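Local coordinates for periplasmic binding protein (Veillonella parvula, PDB 4OVK), which probably captures a solute in the periplasm and delivers it to the membrane components of an ABC transporter, at residues V25-E30 / G144-K149. Residues are numbered along the deposited sequence; the frame is centred on the assembly and turned at random.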
# COMPACT_ATOMS: atom_id res chain seq x y z
N VAL A 25 17.31 -10.08 -18.02
CA VAL A 25 17.05 -11.37 -17.40
C VAL A 25 16.34 -12.29 -18.39
O VAL A 25 15.25 -11.96 -18.86
CB VAL A 25 16.14 -11.24 -16.16
CG1 VAL A 25 15.93 -12.60 -15.50
CG2 VAL A 25 16.71 -10.23 -15.16
N SER A 26 16.97 -13.43 -18.70
CA SER A 26 16.35 -14.45 -19.54
C SER A 26 15.44 -15.34 -18.71
O SER A 26 15.77 -15.68 -17.59
CB SER A 26 17.42 -15.33 -20.19
OG SER A 26 18.17 -14.58 -21.09
N MSE A 27 14.30 -15.73 -19.29
CA MSE A 27 13.32 -16.57 -18.62
C MSE A 27 12.46 -17.22 -19.67
O MSE A 27 12.52 -16.86 -20.85
CB MSE A 27 12.48 -15.74 -17.63
CG MSE A 27 11.62 -14.68 -18.34
SE MSE A 27 10.70 -13.53 -17.05
CE MSE A 27 12.30 -12.62 -16.37
N LYS A 28 11.64 -18.18 -19.27
CA LYS A 28 10.71 -18.82 -20.20
C LYS A 28 9.74 -17.78 -20.76
O LYS A 28 9.35 -16.84 -20.07
CB LYS A 28 9.94 -19.95 -19.52
CG LYS A 28 10.81 -21.12 -19.14
CD LYS A 28 10.07 -22.17 -18.32
CE LYS A 28 10.95 -23.41 -18.18
NZ LYS A 28 10.64 -24.23 -16.98
N LYS A 29 9.36 -17.95 -22.02
CA LYS A 29 8.41 -17.06 -22.67
C LYS A 29 7.07 -17.11 -21.93
O LYS A 29 6.44 -16.07 -21.70
CB LYS A 29 8.24 -17.46 -24.15
CG LYS A 29 7.43 -16.47 -24.98
CD LYS A 29 7.88 -16.45 -26.44
CE LYS A 29 7.57 -17.74 -27.17
NZ LYS A 29 6.17 -17.80 -27.66
N GLU A 30 6.67 -18.31 -21.55
CA GLU A 30 5.45 -18.56 -20.78
C GLU A 30 5.80 -18.77 -19.30
O GLU A 30 6.39 -19.78 -18.92
CB GLU A 30 4.75 -19.80 -21.35
CG GLU A 30 3.63 -20.38 -20.51
CD GLU A 30 2.41 -19.47 -20.41
OE1 GLU A 30 2.25 -18.58 -21.28
OE2 GLU A 30 1.61 -19.67 -19.47
N GLY A 144 3.93 -6.78 -16.27
CA GLY A 144 3.17 -6.96 -17.49
C GLY A 144 3.94 -7.73 -18.56
O GLY A 144 3.38 -8.55 -19.27
N LYS A 145 5.24 -7.47 -18.65
CA LYS A 145 6.10 -8.18 -19.62
C LYS A 145 6.35 -9.61 -19.15
O LYS A 145 6.31 -10.54 -19.94
CB LYS A 145 7.42 -7.44 -19.79
CG LYS A 145 7.26 -6.14 -20.54
CD LYS A 145 8.54 -5.69 -21.22
CE LYS A 145 8.32 -4.41 -22.01
NZ LYS A 145 7.76 -3.33 -21.15
N ILE A 146 6.58 -9.78 -17.86
CA ILE A 146 6.79 -11.12 -17.30
C ILE A 146 5.55 -12.01 -17.48
O ILE A 146 5.65 -13.16 -17.93
CB ILE A 146 7.18 -11.03 -15.82
CG1 ILE A 146 8.58 -10.42 -15.71
CG2 ILE A 146 7.11 -12.40 -15.15
CD1 ILE A 146 8.98 -10.01 -14.32
N LEU A 147 4.40 -11.46 -17.15
CA LEU A 147 3.14 -12.20 -17.16
C LEU A 147 2.43 -12.22 -18.51
O LEU A 147 1.39 -12.85 -18.63
CB LEU A 147 2.19 -11.58 -16.13
CG LEU A 147 2.65 -11.67 -14.68
CD1 LEU A 147 1.85 -10.71 -13.81
CD2 LEU A 147 2.50 -13.11 -14.24
N ASP A 148 2.99 -11.54 -19.52
CA ASP A 148 2.31 -11.30 -20.80
C ASP A 148 0.90 -10.73 -20.60
O ASP A 148 -0.07 -11.21 -21.18
CB ASP A 148 2.28 -12.57 -21.65
CG ASP A 148 3.63 -12.88 -22.25
OD1 ASP A 148 4.14 -12.04 -23.02
OD2 ASP A 148 4.19 -13.96 -21.96
N LYS A 149 0.82 -9.69 -19.76
CA LYS A 149 -0.42 -8.97 -19.54
C LYS A 149 -0.16 -7.47 -19.71
O LYS A 149 -0.36 -6.69 -18.78
CB LYS A 149 -0.95 -9.24 -18.12
CG LYS A 149 -1.35 -10.68 -17.83
CD LYS A 149 -2.51 -11.12 -18.69
CE LYS A 149 -3.07 -12.46 -18.24
NZ LYS A 149 -3.75 -12.37 -16.92
O HOH W 1 1.47 -16.02 -19.94
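Met-27, present as selenomethionine, and Ile-146 join a small antiparallel hairpin to the C-terminal end of helix 133-147. Both belong to the N-terminal lobe of a two-lobed solute-binding protein. Strand 24-28 pairs with strand 14-18, and helix 133-147 follows strand 125-128 of the four-stranded parallel sheet. The two side chains cross at about a right angle. SE of Met-27 approaches CG1 of Ile-146 at 4.0 Å. The selenomethionine chain bends at chi3 (68°), so that CE turns back along the strand toward Val-25 while SE faces Ile-146. On the helix, the chi1 rotation of Ile-146 (-69°) sets CG1 beside the backbone N and presents it to SE. Val-126 of the sheet touches both side chains, and the two are buried.

The second meeting is polar and lies at the surface. Asp-148 leaves the helix with positive phi, and its CB points toward the strand segment. Its OD2 comes within 3.1 Å of Lys-29 O. Both atoms are acceptors, so they do not bond to each other. Lys-15, on the neighbouring strand 14-18, explains the close approach. Its NZ makes a salt bridge to Asp-148 OD2 and hydrogen bonds to the carbonyl oxygens of Lys-29, Lys-145 and Ile-146. With three N-H groups for four oxygens, it must share a proton among them. One ammonium group thus ties the hairpin to the helix end.

Glu-30 OE1 lies 5.1 Å from Asp-148 OD2, a like charge that the Lys-15 ammonium probably offsets. A water lies 3.0 Å from Glu-30 OE1 and 3.4 Å from Leu-147 O, the second link weak.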